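Local coordinates for protein formate-dependent phosphoribosylglycinamide formyltransferase (Mycobacterium tuberculosis H37Rv, PDB 6KHR) that is an enzyme of the ATP-grasp superfamily, built here as a dimer of two copies of the same chain, at residues A[248-251]-A[257-260]; A[313-318]-A[383-388]; A[392-397]-A[403-408]; A[241-246]-A[272-277]; A[279-284]-A[288-293]. All blocks are in the same frame, centred on the assembly; numbering follows the deposited sequence.

All five contacts border one antiparallel sheet of eight strands. Contact 4 opens first along the chain, packing helix 267-284 on strand 238-252; contact 1, the hairpin of strands 238-252 and 256-261, falls between its two segments. Contact 5 follows, setting the same helix on strand 288-297, with its centre about 9 Å from that of contact 4; Ala-277 and Val-292 touch. Contacts 2 and 3 come last, using neighbouring strands 380-384 and 390-395, centres about 14 Å apart. Ser-259 bonds to Ser-313, joining the hairpin to segment 313-318, while Arg-403 of contact 3 reaches Glu-258 of contact 1 and ties the C-terminal helix to the ATP-grasp domain.

Contact 1 of 5, residues A[248-251]-A[257-260]; sequences GHRD and LESW
Trp-260 lays its indole over the backbone of Gly-248, and Arg-250 swings its guanidinium to the carboxylate of Glu-258; these side chains share one face of the sheet. The O atom of Gly-248 sits over the centre of the indole, while Gly-248 CA makes a CH-pi contact, 4.0 Å from the centroid of the five-membered ring of Trp-260. Having CG between backbone N and carbonyl carbon (chi1 59°) folds the Trp-260 ring across toward the partner strand. Arg-250 CG meets the indole at its edge, 4.1 Å from Trp-260 CZ3. Beyond it the arginine runs extended to a salt bridge, Arg-250 NH2 to Glu-258 OE1 at 3.0 Å, with the oxygen over one face of the guanidinium and the two planes 73° apart. The other carboxylate oxygen, Glu-258 OE2, pairs with Arg-403, which also makes a cation-pi contact with Trp-260, so the glutamate binds two arginines. All this rides on a beta hairpin of antiparallel strands 238-252 and 256-261. Gly-248 with Trp-260 and Arg-250 with Glu-258 are its hydrogen-bonded pairs; the bond from Glu-258 N to Arg-250 O is 2.8 Å long and nearly straight at 168°. On the other face Leu-257 CD1 approaches Arg-250 O and His-249 CB packs on Ser-259 CB at 3.9 Å, while the imidazole turns away to bond Glu-293 through NE2 and Ser-259 OG bonds to Ser-313 O.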
# COMPACT_ATOMS: atom_id res chain seq x y z
N GLY A 248 -12.08 -13.49 8.21
CA GLY A 248 -13.45 -13.46 8.70
C GLY A 248 -14.09 -12.11 8.40
O GLY A 248 -13.44 -11.07 8.44
N HIS A 249 -15.39 -12.13 8.10
CA HIS A 249 -16.08 -10.88 7.81
C HIS A 249 -17.57 -10.99 8.13
O HIS A 249 -18.09 -12.08 8.37
CB HIS A 249 -15.89 -10.44 6.34
CG HIS A 249 -16.44 -11.39 5.32
ND1 HIS A 249 -17.74 -11.33 4.87
CD2 HIS A 249 -15.84 -12.40 4.64
CE1 HIS A 249 -17.92 -12.27 3.96
NE2 HIS A 249 -16.79 -12.94 3.80
N ARG A 250 -18.22 -9.83 8.16
CA ARG A 250 -19.62 -9.71 8.57
C ARG A 250 -20.10 -8.27 8.40
O ARG A 250 -19.30 -7.33 8.41
CB ARG A 250 -19.81 -10.15 10.03
CG ARG A 250 -19.60 -9.06 11.05
CD ARG A 250 -20.03 -9.56 12.40
NE ARG A 250 -19.57 -8.65 13.44
CZ ARG A 250 -20.21 -7.56 13.81
NH1 ARG A 250 -21.37 -7.23 13.24
NH2 ARG A 250 -19.69 -6.79 14.76
N ASP A 251 -21.41 -8.13 8.31
CA ASP A 251 -22.10 -6.83 8.18
C ASP A 251 -22.16 -6.20 9.56
O ASP A 251 -22.56 -6.86 10.47
CB ASP A 251 -23.46 -7.00 7.50
CG ASP A 251 -23.31 -7.23 6.02
OD1 ASP A 251 -22.33 -6.73 5.45
OD2 ASP A 251 -24.15 -7.90 5.45
N LEU A 257 -19.03 -2.89 6.35
CA LEU A 257 -18.53 -4.25 6.41
C LEU A 257 -17.34 -4.30 7.35
O LEU A 257 -16.50 -3.39 7.36
CB LEU A 257 -18.18 -4.74 5.01
CG LEU A 257 -17.39 -6.05 4.92
CD1 LEU A 257 -18.21 -7.25 5.34
CD2 LEU A 257 -16.81 -6.24 3.53
N GLU A 258 -17.31 -5.32 8.21
CA GLU A 258 -16.20 -5.59 9.11
C GLU A 258 -15.47 -6.85 8.65
O GLU A 258 -16.10 -7.83 8.28
CB GLU A 258 -16.66 -5.77 10.56
CG GLU A 258 -15.51 -6.02 11.54
CD GLU A 258 -15.95 -6.39 12.97
OE1 GLU A 258 -17.16 -6.62 13.21
OE2 GLU A 258 -15.09 -6.45 13.87
N SER A 259 -14.15 -6.80 8.64
CA SER A 259 -13.35 -7.99 8.35
C SER A 259 -12.18 -8.02 9.32
O SER A 259 -11.89 -7.05 10.02
CB SER A 259 -12.86 -8.01 6.90
OG SER A 259 -11.85 -7.03 6.67
N TRP A 260 -11.49 -9.16 9.34
CA TRP A 260 -10.39 -9.39 10.27
C TRP A 260 -9.64 -10.64 9.81
O TRP A 260 -10.22 -11.51 9.14
CB TRP A 260 -10.90 -9.52 11.73
CG TRP A 260 -11.90 -10.65 11.95
CD1 TRP A 260 -11.60 -11.97 12.23
CD2 TRP A 260 -13.34 -10.59 11.87
NE1 TRP A 260 -12.76 -12.71 12.35
CE2 TRP A 260 -13.84 -11.90 12.12
CE3 TRP A 260 -14.26 -9.56 11.59
CZ2 TRP A 260 -15.21 -12.20 12.11
CZ3 TRP A 260 -15.65 -9.86 11.59
CH2 TRP A 260 -16.10 -11.17 11.86

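Contact 2 of 5, residues A[313-318]-A[383-388]; sequences SAWVTV and VIFGRG
Two aromatic rings, those of Trp-315 and Phe-385, carry the contact, reaching from opposite directions. The far corner of the indole, Trp-315 CH2, lies at the edge of the Phe-385 ring, close to its plane. The six-membered ring of Trp-315 and the phenyl ring of Phe-385 have their centroids 5.7 Å apart and their planes at 60°. Trp-315 CH2 is 3.4 Å from Phe-385 CE2, and the neighbouring Trp-315 CZ2 is 3.7 Å from the same carbon. Val-383 adds one methyl, CG2, to the indole from an oblique position, 4.3 Å from Trp-315 CZ3. The tryptophan lies just ahead of Thr-317 in the chain, close to helix 317-320, and Ala-314 O accepts both Thr-317 N and Thr-317 OG1. Its indole also meets Phe-326 edge-to-face, and Glu-40 of helix 36-47 touches Trp-315, Val-383 and Phe-385. The contact joins segments separated by 64 residues and links 313-318 to strand 380-384, outermost in this chain's sheet, whose Ile-384 makes backbone hydrogen bonds to the second subunit. No hydrogen bond crosses between 313-318 and 383-388, so what holds these segments to each other directly is apolar and aromatic contact.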
# COMPACT_ATOMS: atom_id res chain seq x y z
N SER A 313 -13.75 -7.50 1.66
CA SER A 313 -13.14 -8.03 2.89
C SER A 313 -11.62 -8.09 2.81
O SER A 313 -10.96 -8.09 3.86
CB SER A 313 -13.68 -9.41 3.22
OG SER A 313 -13.26 -10.35 2.26
N ALA A 314 -11.05 -8.13 1.60
CA ALA A 314 -9.60 -8.20 1.44
C ALA A 314 -8.88 -6.95 1.94
O ALA A 314 -7.66 -7.00 2.16
CB ALA A 314 -9.26 -8.43 -0.04
N TRP A 315 -9.59 -5.82 2.14
CA TRP A 315 -8.96 -4.56 2.53
C TRP A 315 -8.09 -4.69 3.77
O TRP A 315 -7.12 -3.94 3.92
CB TRP A 315 -10.02 -3.49 2.79
CG TRP A 315 -10.40 -2.74 1.57
CD1 TRP A 315 -11.57 -2.86 0.88
CD2 TRP A 315 -9.61 -1.77 0.88
NE1 TRP A 315 -11.55 -2.01 -0.20
CE2 TRP A 315 -10.36 -1.33 -0.22
CE3 TRP A 315 -8.35 -1.21 1.10
CZ2 TRP A 315 -9.89 -0.38 -1.11
CZ3 TRP A 315 -7.89 -0.25 0.23
CH2 TRP A 315 -8.66 0.16 -0.87
N VAL A 316 -8.42 -5.61 4.68
CA VAL A 316 -7.60 -5.78 5.88
C VAL A 316 -6.15 -6.08 5.50
O VAL A 316 -5.23 -5.70 6.23
CB VAL A 316 -8.19 -6.88 6.79
CG1 VAL A 316 -8.23 -8.23 6.08
CG2 VAL A 316 -7.39 -7.02 8.05
N THR A 317 -5.93 -6.74 4.35
CA THR A 317 -4.59 -7.18 3.98
C THR A 317 -3.64 -6.01 3.77
O THR A 317 -2.43 -6.18 3.97
CB THR A 317 -4.61 -8.09 2.73
OG1 THR A 317 -5.21 -7.41 1.62
CG2 THR A 317 -5.38 -9.40 3.01
N VAL A 318 -4.17 -4.82 3.44
CA VAL A 318 -3.32 -3.65 3.23
C VAL A 318 -2.38 -3.43 4.41
O VAL A 318 -1.25 -2.96 4.24
CB VAL A 318 -4.18 -2.39 2.93
CG1 VAL A 318 -3.36 -1.13 3.00
CG2 VAL A 318 -4.84 -2.50 1.56
N VAL A 383 -7.86 4.87 4.75
CA VAL A 383 -7.79 5.10 3.28
C VAL A 383 -9.05 5.88 2.92
O VAL A 383 -10.08 5.29 2.93
CB VAL A 383 -7.71 3.78 2.50
CG1 VAL A 383 -7.29 4.02 1.07
CG2 VAL A 383 -6.79 2.80 3.13
N ILE A 384 -8.93 7.18 2.64
CA ILE A 384 -10.07 8.08 2.30
C ILE A 384 -10.32 7.98 0.81
O ILE A 384 -9.36 7.97 0.09
CB ILE A 384 -9.76 9.51 2.75
CG1 ILE A 384 -9.62 9.55 4.26
CG2 ILE A 384 -10.84 10.47 2.31
CD1 ILE A 384 -10.61 8.68 4.88
N PHE A 385 -11.57 8.00 0.36
CA PHE A 385 -11.79 7.72 -1.08
C PHE A 385 -12.86 8.55 -1.78
O PHE A 385 -13.28 8.06 -2.82
CB PHE A 385 -12.20 6.26 -1.24
CG PHE A 385 -11.05 5.35 -1.55
CD1 PHE A 385 -10.10 5.72 -2.49
CD2 PHE A 385 -10.92 4.13 -0.91
CE1 PHE A 385 -9.02 4.90 -2.77
CE2 PHE A 385 -9.85 3.32 -1.21
CZ PHE A 385 -8.90 3.70 -2.13
N GLY A 386 -13.30 9.71 -1.31
CA GLY A 386 -14.32 10.37 -2.15
C GLY A 386 -15.65 10.51 -1.44
O GLY A 386 -15.60 10.88 -0.26
N ARG A 387 -16.80 10.22 -2.05
CA ARG A 387 -17.91 10.49 -1.15
C ARG A 387 -18.36 9.19 -0.50
O ARG A 387 -18.63 8.20 -1.19
CB ARG A 387 -19.08 11.17 -1.87
CG ARG A 387 -19.60 10.44 -3.10
CD ARG A 387 -20.98 10.95 -3.50
NE ARG A 387 -20.98 12.37 -3.80
CZ ARG A 387 -22.06 13.06 -4.16
NH1 ARG A 387 -23.24 12.45 -4.26
NH2 ARG A 387 -21.97 14.36 -4.42
N GLY A 388 -18.41 9.18 0.83
CA GLY A 388 -18.89 8.03 1.57
C GLY A 388 -18.01 6.81 1.53
O GLY A 388 -18.37 5.79 2.13

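Contact 3 of 5, residues A[392-397]-A[403-408]; sequences ALATAP and RERARE
Arg-405 leaves the helix with CG anti to its own carbonyl carbon (chi1 -60°), beside the backbone N, and then runs extended from CG to NE, which carries the guanidinium to the carbonyl of Thr-395. There NH1 of Arg-405 gives a hydrogen bond of 2.6 Å to Thr-395 O. The oxygen lies at the guanidinium edge and in its plane, and the donor uses a lone pair in the carbonyl plane, with an N-H...O angle of 143°. Ala-396 CB comes obliquely to the same group, 3.4 Å from Arg-405 NH1. Closer to the backbone, Ala-394 points its methyl at the helix: its CB is 3.4 Å from Arg-405 CB and 4.2 Å from Ala-406 CB. Ala-392 continues the row, its CB 4.1 Å from Ala-406 O. With alanines at 392, 394 and 396, the helix can lie close, its axis 6.8 Å from that of the strand. Arg-405 NH1 has a second partner in a salt bridge to Glu-379, which also accepts from Thr-395 OG1. Helix 399-413 thus follows strand 390-395 and runs back along it, roughly antiparallel (151°), while the strand is itself hydrogen-bonded between strands 346-351 and 380-384.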
# COMPACT_ATOMS: atom_id res chain seq x y z
N ALA A 392 -11.33 1.99 7.48
CA ALA A 392 -10.68 2.12 8.78
C ALA A 392 -9.90 0.85 9.05
O ALA A 392 -10.40 -0.26 8.83
CB ALA A 392 -11.70 2.36 9.89
N LEU A 393 -8.65 1.00 9.51
CA LEU A 393 -7.79 -0.16 9.71
C LEU A 393 -7.06 -0.08 11.04
O LEU A 393 -6.63 1.00 11.45
CB LEU A 393 -6.76 -0.30 8.58
CG LEU A 393 -7.32 -0.35 7.16
CD1 LEU A 393 -6.42 0.42 6.20
CD2 LEU A 393 -7.43 -1.78 6.73
N ALA A 394 -6.89 -1.23 11.67
CA ALA A 394 -6.04 -1.35 12.85
C ALA A 394 -5.34 -2.70 12.81
O ALA A 394 -5.86 -3.66 12.23
CB ALA A 394 -6.85 -1.24 14.13
N THR A 395 -4.17 -2.76 13.42
CA THR A 395 -3.55 -4.04 13.74
C THR A 395 -3.29 -4.08 15.23
O THR A 395 -3.44 -3.08 15.92
CB THR A 395 -2.26 -4.26 12.94
OG1 THR A 395 -1.37 -3.15 13.14
CG2 THR A 395 -2.58 -4.46 11.42
N ALA A 396 -2.88 -5.23 15.73
CA ALA A 396 -2.73 -5.50 17.15
C ALA A 396 -2.10 -6.87 17.32
O ALA A 396 -2.10 -7.68 16.37
CB ALA A 396 -4.08 -5.47 17.86
N PRO A 397 -1.57 -7.19 18.50
CA PRO A 397 -1.13 -8.57 18.75
C PRO A 397 -2.27 -9.56 18.77
O PRO A 397 -2.01 -10.76 18.66
CB PRO A 397 -0.45 -8.50 20.12
CG PRO A 397 -0.08 -7.07 20.30
CD PRO A 397 -1.10 -6.25 19.53
N ARG A 403 -9.95 -5.67 16.22
CA ARG A 403 -11.32 -5.31 15.88
C ARG A 403 -11.82 -4.15 16.73
O ARG A 403 -12.52 -3.26 16.23
CB ARG A 403 -12.25 -6.51 16.02
CG ARG A 403 -11.99 -7.57 14.98
CD ARG A 403 -12.82 -8.78 15.20
NE ARG A 403 -14.24 -8.47 15.02
CZ ARG A 403 -15.22 -9.35 15.19
NH1 ARG A 403 -14.94 -10.60 15.54
NH2 ARG A 403 -16.47 -8.99 15.02
N GLU A 404 -11.46 -4.11 18.02
CA GLU A 404 -11.91 -3.02 18.87
C GLU A 404 -11.31 -1.69 18.43
O GLU A 404 -12.00 -0.66 18.40
CB GLU A 404 -11.58 -3.32 20.33
CG GLU A 404 -12.39 -2.50 21.33
CD GLU A 404 -11.60 -1.35 21.93
OE1 GLU A 404 -12.08 -0.75 22.92
OE2 GLU A 404 -10.49 -1.04 21.43
N ARG A 405 -10.03 -1.68 18.06
CA ARG A 405 -9.40 -0.46 17.56
C ARG A 405 -10.03 0.00 16.26
O ARG A 405 -10.21 1.21 16.05
CB ARG A 405 -7.91 -0.69 17.34
CG ARG A 405 -7.17 -1.07 18.54
CD ARG A 405 -5.79 -1.59 18.20
NE ARG A 405 -4.95 -1.42 19.37
CZ ARG A 405 -3.67 -1.75 19.44
NH1 ARG A 405 -3.07 -2.26 18.39
NH2 ARG A 405 -3.00 -1.54 20.57
N ALA A 406 -10.35 -0.94 15.36
CA ALA A 406 -10.92 -0.56 14.07
C ALA A 406 -12.32 0.01 14.26
O ALA A 406 -12.69 0.97 13.59
CB ALA A 406 -10.94 -1.74 13.11
N ARG A 407 -13.09 -0.55 15.19
CA ARG A 407 -14.40 0.02 15.44
C ARG A 407 -14.25 1.42 16.03
O ARG A 407 -15.03 2.32 15.71
CB ARG A 407 -15.19 -0.93 16.33
CG ARG A 407 -16.45 -0.39 16.94
CD ARG A 407 -16.55 -0.84 18.38
NE ARG A 407 -17.32 -2.07 18.53
CZ ARG A 407 -18.61 -2.10 18.86
NH1 ARG A 407 -19.26 -0.96 19.09
NH2 ARG A 407 -19.25 -3.26 18.97
N GLU A 408 -13.19 1.65 16.83
CA GLU A 408 -12.93 2.99 17.34
C GLU A 408 -12.56 3.94 16.21
O GLU A 408 -13.17 5.00 16.05
CB GLU A 408 -11.84 2.95 18.41
CG GLU A 408 -12.38 3.00 19.84
CD GLU A 408 -11.39 2.52 20.90
OE1 GLU A 408 -10.35 1.91 20.55
OE2 GLU A 408 -11.64 2.76 22.11

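Contact 4 of 5, residues A[241-246]-A[272-277]; sequences IEFCAP and AAKSIA
Phe-243 turns its ring against helix 267-284 so that a face and an edge are both used. Over one face lies the aliphatic part of Lys-274: its CG stands 4.3 Å above the ring plane of Phe-243, offset toward the rim, and is 4.3 Å from Phe-243 CD2. At the edge, near the ring plane, comes Ala-277, one helical turn on, whose CB is 4.1 Å from Phe-243 CE2. The same ring carbon, CE2 of Phe-243, also lies 3.7 Å from the backbone oxygen Lys-274 O, so the ring rim rests on one turn of the helix, between Lys-274 and Ala-277. What aims it there is the first torsion of Phe-243, which sets CG opposite the carbonyl carbon and beside the backbone N (chi1 -60°). Lys-274 itself runs on in a nearly extended chain past the ring, and its CG, not its ammonium group, does the touching. On the strand side the ring springs from 238-252, a central strand of the large antiparallel sheet, and Phe-243 also touches Ala-278 of the helix. Ala-277 packs as well on Val-230 of the adjoining strand 224-235. No hydrogen bond or salt bridge joins 241-246 to 272-277; the contact is van der Waals, Lys-274 CG and Ala-277 CB against the ring and a ring C-H near a backbone carbonyl oxygen, with the lysine at the exposed margin and the alanine on the buried side.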
# COMPACT_ATOMS: atom_id res chain seq x y z
N ILE A 241 0.66 -21.86 -6.28
CA ILE A 241 -0.68 -21.63 -5.75
C ILE A 241 -0.59 -21.45 -4.23
O ILE A 241 -0.27 -22.40 -3.50
CB ILE A 241 -1.66 -22.75 -6.12
CG1 ILE A 241 -3.01 -22.49 -5.43
CG2 ILE A 241 -1.10 -24.11 -5.79
CD1 ILE A 241 -4.21 -22.92 -6.27
N GLU A 242 -0.86 -20.23 -3.76
CA GLU A 242 -0.72 -19.84 -2.37
C GLU A 242 -2.09 -19.54 -1.77
O GLU A 242 -2.99 -19.06 -2.46
CB GLU A 242 0.14 -18.58 -2.23
CG GLU A 242 1.44 -18.63 -2.96
CD GLU A 242 2.56 -19.08 -2.07
OE1 GLU A 242 2.48 -20.21 -1.56
OE2 GLU A 242 3.50 -18.29 -1.86
N PHE A 243 -2.21 -19.79 -0.47
CA PHE A 243 -3.42 -19.48 0.27
C PHE A 243 -3.15 -18.40 1.31
O PHE A 243 -2.17 -18.46 2.05
CB PHE A 243 -3.98 -20.74 0.95
CG PHE A 243 -4.33 -21.83 -0.01
CD1 PHE A 243 -3.38 -22.72 -0.44
CD2 PHE A 243 -5.63 -21.95 -0.48
CE1 PHE A 243 -3.71 -23.73 -1.34
CE2 PHE A 243 -5.97 -22.95 -1.36
CZ PHE A 243 -5.01 -23.84 -1.79
N CYS A 244 -4.02 -17.42 1.38
CA CYS A 244 -3.86 -16.50 2.48
C CYS A 244 -4.44 -17.12 3.76
O CYS A 244 -5.07 -18.18 3.73
CB CYS A 244 -4.50 -15.17 2.12
SG CYS A 244 -3.53 -14.37 0.81
N ALA A 245 -4.16 -16.49 4.89
CA ALA A 245 -4.83 -16.86 6.13
C ALA A 245 -6.31 -16.49 6.02
O ALA A 245 -6.64 -15.45 5.45
CB ALA A 245 -4.20 -16.18 7.35
N PRO A 246 -7.21 -17.33 6.54
CA PRO A 246 -8.64 -17.06 6.41
C PRO A 246 -8.97 -15.65 6.88
O PRO A 246 -8.43 -15.17 7.88
CB PRO A 246 -9.29 -18.11 7.32
CG PRO A 246 -8.30 -19.20 7.39
CD PRO A 246 -6.94 -18.54 7.34
N ALA A 272 -10.75 -28.68 5.13
CA ALA A 272 -11.87 -28.54 4.22
C ALA A 272 -11.77 -27.26 3.39
O ALA A 272 -11.97 -27.28 2.18
CB ALA A 272 -13.19 -28.56 5.02
N ALA A 273 -11.47 -26.14 4.05
CA ALA A 273 -11.49 -24.85 3.37
C ALA A 273 -10.44 -24.78 2.27
O ALA A 273 -10.73 -24.39 1.14
CB ALA A 273 -11.30 -23.70 4.38
N LYS A 274 -9.19 -25.14 2.59
CA LYS A 274 -8.15 -25.19 1.58
C LYS A 274 -8.58 -26.07 0.41
O LYS A 274 -8.44 -25.70 -0.76
CB LYS A 274 -6.85 -25.71 2.18
CG LYS A 274 -5.97 -24.65 2.88
CD LYS A 274 -4.53 -25.17 2.96
CE LYS A 274 -3.67 -24.44 3.98
NZ LYS A 274 -2.37 -25.16 4.21
N SER A 275 -9.12 -27.24 0.74
CA SER A 275 -9.52 -28.19 -0.29
C SER A 275 -10.53 -27.58 -1.25
O SER A 275 -10.33 -27.57 -2.47
CB SER A 275 -10.07 -29.44 0.38
OG SER A 275 -10.07 -30.53 -0.50
N ILE A 276 -11.62 -27.02 -0.69
CA ILE A 276 -12.67 -26.36 -1.48
C ILE A 276 -12.10 -25.18 -2.28
O ILE A 276 -12.32 -25.07 -3.49
CB ILE A 276 -13.81 -25.89 -0.57
CG1 ILE A 276 -14.54 -27.07 0.05
CG2 ILE A 276 -14.74 -24.93 -1.30
CD1 ILE A 276 -15.46 -26.67 1.18
N ALA A 277 -11.43 -24.26 -1.58
CA ALA A 277 -10.80 -23.12 -2.25
C ALA A 277 -9.92 -23.58 -3.42
O ALA A 277 -10.05 -23.08 -4.54
CB ALA A 277 -9.98 -22.30 -1.25

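Contact 5 of 5, residues A[279-284]-A[288-293]; sequences RIVKAL and GVFGVE
Helix 267-284 packs on the large antiparallel sheet of this ATP-grasp protein, and after three linking residues the chain enters that sheet as strand 288-297; the contact joins the end of the helix to the start of the strand. The short segments run at 138° to each other with axes 9.8 Å apart, and side chains fill the gap. Phe-290 is the main piece on the strand, its ring directed toward the end of the helix. Val-281 meets it with both methyls: CG1 lies over a face of the Phe-290 ring in a CH-pi contact, 4.3 Å from the centroid and 20° off the normal, while Val-281 CG2 is 3.6 Å from Phe-290 CB. Leu-284, a turn later, comes to the phenyl at a slant, and its CD1 is within 3.7 Å of Phe-290 CE2. Two residues further along the strand, Val-292 offers CG2 to the helix, 3.8 Å from Ile-280 CG2 and 4.1 Å from Val-281 CG2. The side chains of Ile-280 and Val-292 run antiparallel past each other, touching through those CG2 methyls. All five residues are buried, and no hydrogen bond passes between the two segments. Around this core, Val-281 also rests on Val-230 and Cys-232 of strand 224-235, Ile-280 and Val-292 share Val-306 of strand 300-307, and Leu-284 reaches helix 122-129 at Ala-124, Cys-127 and Thr-128.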
# COMPACT_ATOMS: atom_id res chain seq x y z
N ARG A 279 -9.97 -26.31 -5.16
CA ARG A 279 -10.58 -27.04 -6.27
C ARG A 279 -11.39 -26.11 -7.17
O ARG A 279 -11.28 -26.19 -8.39
CB ARG A 279 -11.41 -28.21 -5.74
CG ARG A 279 -10.54 -29.23 -5.02
CD ARG A 279 -11.29 -30.48 -4.55
NE ARG A 279 -11.22 -31.51 -5.58
CZ ARG A 279 -12.14 -31.65 -6.52
NH1 ARG A 279 -13.19 -30.84 -6.54
NH2 ARG A 279 -12.02 -32.60 -7.44
N ILE A 280 -12.17 -25.19 -6.62
CA ILE A 280 -12.87 -24.25 -7.50
C ILE A 280 -11.87 -23.40 -8.27
O ILE A 280 -12.11 -23.06 -9.44
CB ILE A 280 -13.86 -23.36 -6.71
CG1 ILE A 280 -14.76 -22.60 -7.68
CG2 ILE A 280 -13.15 -22.36 -5.86
CD1 ILE A 280 -15.69 -23.49 -8.42
N VAL A 281 -10.71 -23.07 -7.68
CA VAL A 281 -9.79 -22.18 -8.36
C VAL A 281 -9.11 -22.90 -9.51
O VAL A 281 -8.93 -22.33 -10.59
CB VAL A 281 -8.77 -21.55 -7.39
CG1 VAL A 281 -7.57 -20.99 -8.16
CG2 VAL A 281 -9.44 -20.43 -6.58
N LYS A 282 -8.73 -24.17 -9.31
CA LYS A 282 -8.09 -24.91 -10.40
C LYS A 282 -9.06 -25.17 -11.55
O LYS A 282 -8.64 -25.22 -12.70
CB LYS A 282 -7.49 -26.23 -9.90
CG LYS A 282 -6.09 -26.11 -9.32
CD LYS A 282 -5.49 -27.49 -9.02
CE LYS A 282 -4.02 -27.40 -8.64
NZ LYS A 282 -3.51 -28.66 -8.02
N ALA A 283 -10.36 -25.30 -11.26
CA ALA A 283 -11.33 -25.44 -12.34
C ALA A 283 -11.39 -24.17 -13.18
O ALA A 283 -11.54 -24.25 -14.41
CB ALA A 283 -12.71 -25.79 -11.78
N LEU A 284 -11.27 -23.01 -12.56
CA LEU A 284 -11.25 -21.78 -13.34
C LEU A 284 -9.96 -21.66 -14.14
O LEU A 284 -10.00 -21.29 -15.32
CB LEU A 284 -11.44 -20.56 -12.43
CG LEU A 284 -12.81 -20.52 -11.74
CD1 LEU A 284 -12.82 -19.50 -10.62
CD2 LEU A 284 -13.94 -20.26 -12.74
N GLY A 288 -4.08 -15.42 -11.34
CA GLY A 288 -4.95 -14.42 -10.75
C GLY A 288 -5.00 -14.54 -9.24
O GLY A 288 -4.34 -15.36 -8.62
N VAL A 289 -5.81 -13.65 -8.66
CA VAL A 289 -6.10 -13.65 -7.24
C VAL A 289 -7.59 -13.90 -7.10
O VAL A 289 -8.40 -13.16 -7.66
CB VAL A 289 -5.70 -12.33 -6.56
CG1 VAL A 289 -6.15 -12.36 -5.17
CG2 VAL A 289 -4.22 -12.18 -6.58
N PHE A 290 -7.94 -14.95 -6.39
CA PHE A 290 -9.33 -15.36 -6.28
C PHE A 290 -9.76 -15.24 -4.83
O PHE A 290 -9.01 -15.60 -3.92
CB PHE A 290 -9.52 -16.80 -6.79
CG PHE A 290 -9.17 -16.98 -8.24
CD1 PHE A 290 -7.84 -17.01 -8.66
CD2 PHE A 290 -10.16 -17.14 -9.20
CE1 PHE A 290 -7.51 -17.18 -9.99
CE2 PHE A 290 -9.84 -17.31 -10.54
CZ PHE A 290 -8.51 -17.34 -10.93
N GLY A 291 -10.97 -14.71 -4.62
CA GLY A 291 -11.59 -14.70 -3.32
C GLY A 291 -12.66 -15.76 -3.28
O GLY A 291 -13.60 -15.75 -4.09
N VAL A 292 -12.50 -16.71 -2.38
CA VAL A 292 -13.42 -17.84 -2.31
C VAL A 292 -14.24 -17.67 -1.04
O VAL A 292 -13.68 -17.62 0.06
CB VAL A 292 -12.70 -19.19 -2.32
CG1 VAL A 292 -13.65 -20.29 -1.96
CG2 VAL A 292 -12.11 -19.43 -3.66
N GLU A 293 -15.55 -17.60 -1.20
CA GLU A 293 -16.44 -17.34 -0.09
C GLU A 293 -16.93 -18.64 0.52
O GLU A 293 -17.41 -19.53 -0.20
CB GLU A 293 -17.60 -16.46 -0.53
CG GLU A 293 -17.17 -15.02 -0.79
CD GLU A 293 -16.47 -14.37 0.41
OE1 GLU A 293 -15.69 -13.41 0.21
OE2 GLU A 293 -16.70 -14.80 1.56